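Local coordinates for TBC1 domain family member 22A (Homo sapiens, PDB 2QFZ), which probably acts as a GTPase-activating protein for Rab-family GTPases through its TBC domain, the part of the protein crystallised here, at residues Glu229-His234 against Arg291-Ile296; Leu243-Arg248 against Leu307-Leu312; Leu282-Ala287 against Ala327-Leu332. All blocks are in the same frame, centred on the assembly; numbering follows the deposited sequence.

Contact 1: Glu229-His234 against Arg291-Ile296; sequences EQVHRH and RWRKEI
Gln230 and Val231 of helix 229-237 meet Arg293 and Ile296 on the short helix 293-298, joining two elements of the all-helical TBC domain; CA of Val231 and CA of Arg293 are 6.4 Å apart. The methyls of Val231 take different partners: CG2 lies 3.5 Å from Arg293 CB, whereas CG1 faces Ile296 CD1 more loosely, at 4.2 Å. The other branch of Ile296, CG2, comes within 3.6 Å of His234 CD2. Arg293 NH2 also donates to Gln230 OE1 (3.0 Å, N-H...O 156°). The acceptor lies in the guanidinium plane, but the donor stands 57° out of the amide carbonyl plane, so the bond is well aimed from the arginine and misses the glutamine lone pairs. CG of Arg293 sits between its backbone N and carbonyl carbon (chi1 62°), and a bend at chi3 turns the guanidinium toward helix 229-237.

A second shell holds these groups: Asp228 forms a salt bridge with Arg293 NE, while Leu305 and Leu309 of helix 302-309 back His234 and Ile296 respectively. Trp292 is the N-cap residue of helix 293-298, and its O accepts from Ile296 N at 3.0 Å.

Contact 2: Leu243-Arg248 against Leu307-Leu312; sequences LQFAFR and LFLQNL
Gln310 reaches Gln244, Phe245 and Arg248, tying segment 307-312, at the C-terminal side of helix 302-309, to helix 242-251 within the helical fold of the TBC domain. CA of Gln310 and CA of Phe245 approach to 5.5 Å. Followed outward, the Gln310 side chain meets Arg248, then Phe245, then Gln244. Its CB lies 4.4 Å from Arg248 NH2, a marginal touch. CG, opposite the carbonyl carbon across the first torsion (chi1 -74°), rests against Phe245 CB at 4.1 Å. Beyond CG the chain is extended, carrying CD toward the backbone oxygen of Gln244, with NE2 reaching it and donating to that Gln244 O (3.0 Å, N-H...O 148°). The acceptor lies close to the amide plane of Gln310, though the donor is tilted from the carbonyl plane of Gln244. The side-chain OE1 of Gln244 is engaged elsewhere, by Arg241 N.

The backbone of Gln310 is used as well: Arg248 NH2 approaches its O at 2.8 Å, with the oxygen near the guanidinium plane, but the bent angle makes this a weak bond. Arg248 NE also forms a salt bridge with Glu257. Next to these polar bonds, Leu309 packs on Phe245, and Leu289 of helix 276-291 touches both. Leu309 CD1 lies over one face of the Phe245 ring in a CH-pi contact, 3.9 Å from the centroid and 27° off the normal.

Contact 3: Leu282-Ala287 against Ala327-Leu332; sequences LYVCAA and AEAYRL
Val284 and Ala329 mark the crossing of helix 276-291 with helix 319-335, a helix-helix packing of the all-helical TBC fold. The axes of the two short segments pass 8.0 Å apart with 113° between their N-to-C directions, and CA of Val284 comes to 4.8 Å from CA of Ala329. Such closeness is consistent with the small residues here, Ala286, Ala287 and Ala329.

The apolar contacts fall into two groups. Around Ala329, its CB meets Val284 CG2 at 3.7 Å, and Tyr283 CB and Ala287 CB lie a little farther off. Around Leu332, CD1 touches Ala286 CB at 3.9 Å as well as the CB of Ala287. The first torsion of Leu332 (chi1 -60°) sets CG opposite its own carbonyl carbon, and CD1 extends onto the helix backbone, 3.5 Å from Ala287 N.

Side chains also press on main-chain atoms elsewhere. Ala329 CB lies 3.6 Å from Tyr283 O, and Tyr283 CD1 is 3.9 Å from Leu332 C, with the tyrosine ring meeting that backbone obliquely. Leu223 of helix 211-227 packs on Tyr283 and Ala286, extending the apolar layer.

Charge is confined to one helix. Glu328 lays its CB against Ala287 CB, then bends at chi2 so that its carboxylate leads away from the interface and forms a salt bridge with Arg331, one turn on. Arg331 grips side-on, NE and NH2 both donating to the single oxygen OE1, which lies in the guanidinium plane. With an alanine here the CB touch could remain, but the guanidinium of Arg331 would probably lose its mate and be freer to swing. Of the two bonds, the one from Arg331 NE to Glu328 OE1 measures 3.2 Å, with an N-H...O angle of 156°.

In the fold
Along the chain the first halves of contacts 1, 2 and 3 come in that order, and the second halves follow in the same order, so each pairing crosses the other two. The centres are about 14 Å (contacts 1 and 2), 15 Å (1 and 3) and 17 Å (2 and 3) apart. Contacts 1 and 2 touch directly: Glu295 and Trp292 pack on Phe308, and Ile296 on Leu309. Contacts 1 and 3 adjoin in sequence where helix 276-291 passes into helix 293-298, whereas contacts 2 and 3 stay about 6 Å apart at their nearest atoms. Through this crossed order they join helices distant in sequence (229-237 with 293-298, 242-251 with 302-309, 276-291 with 319-335) in the C-terminal half of this all-helical chain.

Contact 1: Glu229-His234 against Arg291-Ile296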
loop_
_atom_site.group_PDB
_atom_site.type_symbol
_atom_site.label_atom_id
_atom_site.label_comp_id
_atom_site.label_asym_id
_atom_site.label_seq_id
_atom_site.Cartn_x
_atom_site.Cartn_y
_atom_site.Cartn_z
ATOM N N GLU A 229 -23.561 14.744 -2.021
ATOM C CA GLU A 229 -24.714 14.142 -2.615
ATOM C C GLU A 229 -24.801 14.588 -4.058
ATOM O O GLU A 229 -25.332 13.874 -4.880
ATOM C CB GLU A 229 -25.976 14.524 -1.820
ATOM N N GLN A 230 -24.239 15.751 -4.378
ATOM C CA GLN A 230 -24.227 16.229 -5.759
ATOM C C GLN A 230 -23.339 15.339 -6.662
ATOM O O GLN A 230 -23.781 14.889 -7.724
ATOM C CB GLN A 230 -23.796 17.691 -5.815
ATOM C CG GLN A 230 -24.127 18.365 -7.112
ATOM C CD GLN A 230 -23.656 19.811 -7.180
ATOM O OE1 GLN A 230 -23.133 20.374 -6.206
ATOM N NE2 GLN A 230 -23.837 20.420 -8.352
ATOM N N VAL A 231 -22.124 15.037 -6.227
ATOM C CA VAL A 231 -21.281 14.050 -6.940
ATOM C C VAL A 231 -22.000 12.667 -7.035
ATOM O O VAL A 231 -22.091 12.088 -8.094
ATOM C CB VAL A 231 -19.875 13.933 -6.292
ATOM C CG1 VAL A 231 -19.122 12.725 -6.838
ATOM C CG2 VAL A 231 -19.074 15.243 -6.503
ATOM N N HIS A 232 -22.546 12.179 -5.920
ATOM C CA HIS A 232 -23.326 10.921 -5.892
ATOM C C HIS A 232 -24.443 10.765 -6.955
ATOM O O HIS A 232 -24.550 9.708 -7.593
ATOM C CB HIS A 232 -23.921 10.720 -4.497
ATOM C CG HIS A 232 -24.696 9.453 -4.361
ATOM N ND1 HIS A 232 -24.109 8.213 -4.467
ATOM C CD2 HIS A 232 -26.008 9.233 -4.128
ATOM C CE1 HIS A 232 -25.033 7.280 -4.302
ATOM N NE2 HIS A 232 -26.195 7.872 -4.089
ATOM N N ARG A 233 -25.240 11.828 -7.146
ATOM C CA ARG A 233 -26.342 11.861 -8.090
ATOM C C ARG A 233 -25.912 12.056 -9.524
ATOM O O ARG A 233 -26.524 11.497 -10.433
ATOM C CB ARG A 233 -27.354 12.953 -7.715
ATOM C CG ARG A 233 -27.937 12.775 -6.352
ATOM C CD ARG A 233 -29.117 13.678 -6.102
ATOM N NE ARG A 233 -29.708 13.355 -4.814
ATOM C CZ ARG A 233 -30.805 13.920 -4.304
ATOM N NH1 ARG A 233 -31.462 14.865 -4.974
ATOM N NH2 ARG A 233 -31.245 13.525 -3.100
ATOM N N HIS A 234 -24.869 12.844 -9.740
ATOM C CA HIS A 234 -24.299 12.963 -11.052
ATOM C C HIS A 234 -23.780 11.580 -11.554
ATOM O O HIS A 234 -23.974 11.207 -12.733
ATOM C CB HIS A 234 -23.197 14.036 -11.013
ATOM C CG HIS A 234 -22.542 14.307 -12.327
ATOM N ND1 HIS A 234 -23.042 15.214 -13.244
ATOM C CD2 HIS A 234 -21.407 13.809 -12.869
ATOM C CE1 HIS A 234 -22.243 15.253 -14.294
ATOM N NE2 HIS A 234 -21.250 14.403 -14.096
ATOM N N ARG A 291 -12.191 15.451 -4.461
ATOM C CA ARG A 291 -11.111 16.321 -4.940
ATOM C C ARG A 291 -11.360 16.783 -6.389
ATOM O O ARG A 291 -11.075 17.934 -6.726
ATOM C CB ARG A 291 -9.740 15.621 -4.780
ATOM C CG ARG A 291 -8.555 16.160 -5.613
ATOM C CD ARG A 291 -7.954 17.483 -5.085
ATOM N NE ARG A 291 -6.888 17.953 -5.989
ATOM C CZ ARG A 291 -7.083 18.645 -7.121
ATOM N NH1 ARG A 291 -8.305 18.977 -7.524
ATOM N NH2 ARG A 291 -6.048 19.019 -7.861
ATOM N N TRP A 292 -11.932 15.924 -7.238
ATOM C CA TRP A 292 -12.239 16.357 -8.635
ATOM C C TRP A 292 -13.706 16.554 -8.874
ATOM O O TRP A 292 -14.204 16.324 -9.978
ATOM C CB TRP A 292 -11.686 15.378 -9.636
ATOM C CG TRP A 292 -10.208 15.501 -9.778
ATOM C CD1 TRP A 292 -9.510 16.438 -10.521
ATOM C CD2 TRP A 292 -9.245 14.684 -9.163
ATOM N NE1 TRP A 292 -8.172 16.232 -10.399
ATOM C CE2 TRP A 292 -7.977 15.159 -9.563
ATOM C CE3 TRP A 292 -9.321 13.603 -8.297
ATOM C CZ2 TRP A 292 -6.809 14.571 -9.140
ATOM C CZ3 TRP A 292 -8.178 13.026 -7.888
ATOM C CH2 TRP A 292 -6.923 13.514 -8.293
ATOM N N ARG A 293 -14.419 16.994 -7.852
ATOM C CA ARG A 293 -15.823 17.151 -7.983
ATOM C C ARG A 293 -16.167 18.083 -9.169
ATOM O O ARG A 293 -17.151 17.837 -9.865
ATOM C CB ARG A 293 -16.459 17.613 -6.676
ATOM C CG ARG A 293 -16.013 18.959 -6.149
ATOM C CD ARG A 293 -16.785 19.325 -4.858
ATOM N NE ARG A 293 -18.211 18.991 -4.920
ATOM C CZ ARG A 293 -19.182 19.767 -5.422
ATOM N NH1 ARG A 293 -18.938 20.975 -5.941
ATOM N NH2 ARG A 293 -20.434 19.320 -5.403
ATOM N N LYS A 294 -15.340 19.110 -9.406
ATOM C CA LYS A 294 -15.561 20.109 -10.473
ATOM C C LYS A 294 -15.508 19.482 -11.859
ATOM O O LYS A 294 -16.431 19.633 -12.651
ATOM C CB LYS A 294 -14.496 21.229 -10.368
ATOM C CG LYS A 294 -14.420 22.223 -11.575
ATOM N N GLU A 295 -14.421 18.775 -12.150
ATOM C CA GLU A 295 -14.298 18.032 -13.393
ATOM C C GLU A 295 -15.340 16.882 -13.578
ATOM O O GLU A 295 -15.729 16.610 -14.698
ATOM C CB GLU A 295 -12.885 17.473 -13.526
ATOM C CG GLU A 295 -11.789 18.537 -13.647
ATOM C CD GLU A 295 -11.090 18.898 -12.334
ATOM O OE1 GLU A 295 -11.744 18.962 -11.265
ATOM O OE2 GLU A 295 -9.854 19.132 -12.390
ATOM N N ILE A 296 -15.757 16.219 -12.490
ATOM C CA ILE A 296 -16.818 15.196 -12.510
ATOM C C ILE A 296 -18.170 15.788 -12.922
ATOM O O ILE A 296 -18.813 15.308 -13.830
ATOM C CB ILE A 296 -16.996 14.494 -11.103
ATOM C CG1 ILE A 296 -15.843 13.550 -10.798
ATOM C CG2 ILE A 296 -18.331 13.700 -11.010
ATOM C CD1 ILE A 296 -15.805 13.069 -9.316
#

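Contact 2: Leu243-Arg248 against Leu307-Leu312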
loop_
_atom_site.group_PDB
_atom_site.type_symbol
_atom_site.label_atom_id
_atom_site.label_comp_id
_atom_site.label_asym_id
_atom_site.label_seq_id
_atom_site.Cartn_x
_atom_site.Cartn_y
_atom_site.Cartn_z
ATOM N N LEU A 243 -18.540 0.577 -8.505
ATOM C CA LEU A 243 -17.724 -0.618 -8.695
ATOM C C LEU A 243 -16.895 -0.561 -9.944
ATOM O O LEU A 243 -15.799 -1.159 -9.990
ATOM C CB LEU A 243 -18.607 -1.859 -8.742
ATOM C CG LEU A 243 -17.997 -3.243 -8.543
ATOM C CD1 LEU A 243 -17.356 -3.389 -7.168
ATOM C CD2 LEU A 243 -19.121 -4.275 -8.714
ATOM N N GLN A 244 -17.358 0.194 -10.950
ATOM C CA GLN A 244 -16.630 0.286 -12.220
ATOM C C GLN A 244 -15.291 0.999 -12.132
ATOM O O GLN A 244 -14.425 0.771 -12.964
ATOM C CB GLN A 244 -17.496 0.935 -13.300
ATOM C CG GLN A 244 -18.784 0.151 -13.592
ATOM C CD GLN A 244 -19.668 0.830 -14.628
ATOM O OE1 GLN A 244 -20.382 1.771 -14.316
ATOM N NE2 GLN A 244 -19.630 0.333 -15.864
ATOM N N PHE A 245 -15.129 1.885 -11.157
ATOM C CA PHE A 245 -13.863 2.611 -10.974
ATOM C C PHE A 245 -13.224 2.323 -9.625
ATOM O O PHE A 245 -12.016 2.216 -9.535
ATOM C CB PHE A 245 -14.015 4.148 -11.231
ATOM C CG PHE A 245 -14.912 4.860 -10.241
ATOM C CD1 PHE A 245 -14.431 5.331 -9.038
ATOM C CD2 PHE A 245 -16.236 5.031 -10.512
ATOM C CE1 PHE A 245 -15.277 5.957 -8.133
ATOM C CE2 PHE A 245 -17.078 5.649 -9.614
ATOM C CZ PHE A 245 -16.603 6.115 -8.430
ATOM N N ALA A 246 -14.025 2.151 -8.590
ATOM C CA ALA A 246 -13.521 1.959 -7.224
ATOM C C ALA A 246 -13.101 0.511 -6.848
ATOM O O ALA A 246 -12.498 0.321 -5.833
ATOM C CB ALA A 246 -14.537 2.478 -6.241
ATOM N N PHE A 247 -13.425 -0.499 -7.657
ATOM C CA PHE A 247 -12.891 -1.850 -7.458
ATOM C C PHE A 247 -11.367 -1.819 -7.434
ATOM O O PHE A 247 -10.749 -2.363 -6.530
ATOM C CB PHE A 247 -13.307 -2.842 -8.562
ATOM C CG PHE A 247 -12.867 -4.273 -8.275
ATOM C CD1 PHE A 247 -13.694 -5.132 -7.565
ATOM C CD2 PHE A 247 -11.613 -4.736 -8.674
ATOM C CE1 PHE A 247 -13.288 -6.468 -7.278
ATOM C CE2 PHE A 247 -11.198 -6.038 -8.372
ATOM C CZ PHE A 247 -12.035 -6.900 -7.680
ATOM N N ARG A 248 -10.774 -1.160 -8.414
ATOM C CA ARG A 248 -9.314 -0.989 -8.463
ATOM C C ARG A 248 -8.742 -0.141 -7.311
ATOM O O ARG A 248 -7.646 -0.372 -6.847
ATOM C CB ARG A 248 -8.907 -0.404 -9.799
ATOM C CG ARG A 248 -7.518 -0.851 -10.243
ATOM C CD ARG A 248 -7.287 -0.517 -11.695
ATOM N NE ARG A 248 -7.197 0.919 -11.899
ATOM C CZ ARG A 248 -7.168 1.507 -13.098
ATOM N NH1 ARG A 248 -7.257 0.792 -14.218
ATOM N NH2 ARG A 248 -7.077 2.808 -13.179
ATOM N N LEU A 307 -13.820 6.982 -17.987
ATOM C CA LEU A 307 -12.384 7.098 -18.345
ATOM C C LEU A 307 -11.591 7.998 -17.440
ATOM O O LEU A 307 -10.486 7.645 -17.085
ATOM C CB LEU A 307 -12.157 7.569 -19.783
ATOM C CG LEU A 307 -12.464 6.483 -20.823
ATOM C CD1 LEU A 307 -12.902 7.163 -22.131
ATOM C CD2 LEU A 307 -11.281 5.511 -21.056
ATOM N N PHE A 308 -12.169 9.150 -17.097
ATOM C CA PHE A 308 -11.591 10.146 -16.193
ATOM C C PHE A 308 -11.402 9.566 -14.768
ATOM O O PHE A 308 -10.341 9.686 -14.186
ATOM C CB PHE A 308 -12.514 11.393 -16.142
ATOM C CG PHE A 308 -12.026 12.473 -15.232
ATOM C CD1 PHE A 308 -10.908 13.240 -15.571
ATOM C CD2 PHE A 308 -12.683 12.753 -14.032
ATOM C CE1 PHE A 308 -10.447 14.242 -14.725
ATOM C CE2 PHE A 308 -12.212 13.753 -13.176
ATOM C CZ PHE A 308 -11.086 14.513 -13.554
ATOM N N LEU A 309 -12.448 8.938 -14.229
ATOM C CA LEU A 309 -12.420 8.388 -12.864
ATOM C C LEU A 309 -11.385 7.253 -12.746
ATOM O O LEU A 309 -10.839 7.003 -11.660
ATOM C CB LEU A 309 -13.796 7.872 -12.471
ATOM C CG LEU A 309 -14.887 8.905 -12.147
ATOM C CD1 LEU A 309 -16.297 8.283 -12.056
ATOM C CD2 LEU A 309 -14.555 9.602 -10.852
ATOM N N GLN A 310 -11.156 6.571 -13.870
ATOM C CA GLN A 310 -10.197 5.485 -13.971
ATOM C C GLN A 310 -8.818 5.993 -14.309
ATOM O O GLN A 310 -7.892 5.218 -14.321
ATOM C CB GLN A 310 -10.637 4.493 -15.050
ATOM C CG GLN A 310 -11.773 3.626 -14.683
ATOM C CD GLN A 310 -12.223 2.703 -15.815
ATOM O OE1 GLN A 310 -11.989 2.976 -16.994
ATOM N NE2 GLN A 310 -12.901 1.615 -15.453
ATOM N N ASN A 311 -8.684 7.288 -14.620
ATOM C CA ASN A 311 -7.409 7.865 -15.075
ATOM C C ASN A 311 -7.232 9.268 -14.541
ATOM O O ASN A 311 -6.991 10.199 -15.296
ATOM C CB ASN A 311 -7.343 7.908 -16.600
ATOM C CG ASN A 311 -7.364 6.526 -17.236
ATOM O OD1 ASN A 311 -6.315 5.888 -17.396
ATOM N ND2 ASN A 311 -8.546 6.078 -17.656
ATOM N N LEU A 312 -7.351 9.431 -13.228
ATOM C CA LEU A 312 -7.339 10.758 -12.637
ATOM C C LEU A 312 -5.957 11.410 -12.852
ATOM O O LEU A 312 -4.941 10.707 -12.834
ATOM C CB LEU A 312 -7.750 10.712 -11.165
ATOM C CG LEU A 312 -9.266 10.432 -10.955
ATOM C CD1 LEU A 312 -9.550 10.151 -9.506
ATOM C CD2 LEU A 312 -10.162 11.563 -11.435
#

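Contact 3: Leu282-Ala287 against Ala327-Leu332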
loop_
_atom_site.group_PDB
_atom_site.type_symbol
_atom_site.label_atom_id
_atom_site.label_comp_id
_atom_site.label_asym_id
_atom_site.label_seq_id
_atom_site.Cartn_x
_atom_site.Cartn_y
_atom_site.Cartn_z
ATOM N N LEU A 282 -10.965 3.846 3.248
ATOM C CA LEU A 282 -12.284 4.259 2.762
ATOM C C LEU A 282 -12.442 5.781 2.657
ATOM O O LEU A 282 -12.918 6.282 1.674
ATOM C CB LEU A 282 -13.389 3.737 3.677
ATOM C CG LEU A 282 -13.563 2.242 3.888
ATOM C CD1 LEU A 282 -15.013 1.960 4.229
ATOM C CD2 LEU A 282 -13.142 1.433 2.668
ATOM N N TYR A 283 -12.029 6.494 3.699
ATOM C CA TYR A 283 -12.148 7.954 3.770
ATOM C C TYR A 283 -11.203 8.644 2.832
ATOM O O TYR A 283 -11.521 9.711 2.389
ATOM C CB TYR A 283 -11.883 8.443 5.197
ATOM C CG TYR A 283 -12.898 7.909 6.126
ATOM C CD1 TYR A 283 -14.163 8.502 6.237
ATOM C CD2 TYR A 283 -12.643 6.779 6.857
ATOM C CE1 TYR A 283 -15.157 7.953 7.095
ATOM C CE2 TYR A 283 -13.619 6.234 7.713
ATOM C CZ TYR A 283 -14.858 6.829 7.816
ATOM O OH TYR A 283 -15.776 6.294 8.685
ATOM N N VAL A 284 -10.025 8.053 2.584
ATOM C CA VAL A 284 -9.096 8.562 1.587
ATOM C C VAL A 284 -9.720 8.430 0.187
ATOM O O VAL A 284 -9.591 9.348 -0.667
ATOM C CB VAL A 284 -7.685 7.869 1.683
ATOM C CG1 VAL A 284 -6.763 8.303 0.516
ATOM C CG2 VAL A 284 -7.038 8.186 3.028
ATOM N N CYS A 285 -10.398 7.303 -0.058
ATOM C CA CYS A 285 -11.088 7.107 -1.327
ATOM C C CYS A 285 -12.210 8.169 -1.547
ATOM O O CYS A 285 -12.384 8.674 -2.651
ATOM C CB CYS A 285 -11.635 5.678 -1.441
ATOM S SG CYS A 285 -10.345 4.423 -1.874
ATOM N N ALA A 286 -12.943 8.467 -0.494
ATOM C CA ALA A 286 -14.021 9.465 -0.527
ATOM C C ALA A 286 -13.483 10.860 -0.821
ATOM O O ALA A 286 -14.014 11.562 -1.695
ATOM C CB ALA A 286 -14.813 9.429 0.778
ATOM N N ALA A 287 -12.393 11.227 -0.139
ATOM C CA ALA A 287 -11.667 12.480 -0.411
ATOM C C ALA A 287 -11.035 12.537 -1.816
ATOM O O ALA A 287 -11.002 13.595 -2.479
ATOM C CB ALA A 287 -10.638 12.749 0.679
ATOM N N ALA A 327 -5.640 15.219 4.980
ATOM C CA ALA A 327 -6.304 16.179 5.870
ATOM C C ALA A 327 -7.822 16.178 5.647
ATOM O O ALA A 327 -8.595 16.144 6.600
ATOM C CB ALA A 327 -5.680 17.633 5.720
ATOM N N GLU A 328 -8.234 16.157 4.380
ATOM C CA GLU A 328 -9.634 15.952 3.976
ATOM C C GLU A 328 -10.242 14.615 4.421
ATOM O O GLU A 328 -11.326 14.580 4.996
ATOM C CB GLU A 328 -9.735 16.108 2.450
ATOM C CG GLU A 328 -9.456 17.547 2.050
ATOM C CD GLU A 328 -10.198 18.497 3.006
ATOM O OE1 GLU A 328 -11.456 18.509 2.941
ATOM O OE2 GLU A 328 -9.536 19.140 3.869
ATOM N N ALA A 329 -9.525 13.529 4.186
ATOM C CA ALA A 329 -9.933 12.174 4.659
ATOM C C ALA A 329 -10.217 12.185 6.155
ATOM O O ALA A 329 -11.232 11.640 6.621
ATOM C CB ALA A 329 -8.846 11.162 4.340
ATOM N N TYR A 330 -9.329 12.831 6.882
ATOM C CA TYR A 330 -9.411 12.936 8.317
ATOM C C TYR A 330 -10.674 13.703 8.747
ATOM O O TYR A 330 -11.379 13.266 9.660
ATOM C CB TYR A 330 -8.126 13.560 8.906
ATOM C CG TYR A 330 -7.967 13.250 10.385
ATOM C CD1 TYR A 330 -7.583 11.982 10.807
ATOM C CD2 TYR A 330 -8.251 14.212 11.362
ATOM C CE1 TYR A 330 -7.435 11.682 12.153
ATOM C CE2 TYR A 330 -8.132 13.919 12.721
ATOM C CZ TYR A 330 -7.733 12.647 13.113
ATOM O OH TYR A 330 -7.608 12.327 14.458
ATOM N N ARG A 331 -10.965 14.808 8.069
ATOM C CA ARG A 331 -12.180 15.565 8.316
ATOM C C ARG A 331 -13.441 14.710 8.035
ATOM O O ARG A 331 -14.347 14.638 8.877
ATOM C CB ARG A 331 -12.201 16.829 7.470
ATOM C CG ARG A 331 -13.421 17.717 7.694
ATOM C CD ARG A 331 -13.472 18.949 6.775
ATOM N NE ARG A 331 -13.594 18.632 5.365
ATOM C CZ ARG A 331 -14.707 18.194 4.724
ATOM N NH1 ARG A 331 -15.854 18.002 5.352
ATOM N NH2 ARG A 331 -14.661 17.936 3.405
ATOM N N LEU A 332 -13.489 14.083 6.854
ATOM C CA LEU A 332 -14.625 13.232 6.460
ATOM C C LEU A 332 -14.888 12.134 7.457
ATOM O O LEU A 332 -16.036 11.786 7.696
ATOM C CB LEU A 332 -14.431 12.620 5.076
ATOM C CG LEU A 332 -14.270 13.557 3.897
ATOM C CD1 LEU A 332 -14.021 12.740 2.629
ATOM C CD2 LEU A 332 -15.501 14.447 3.772
#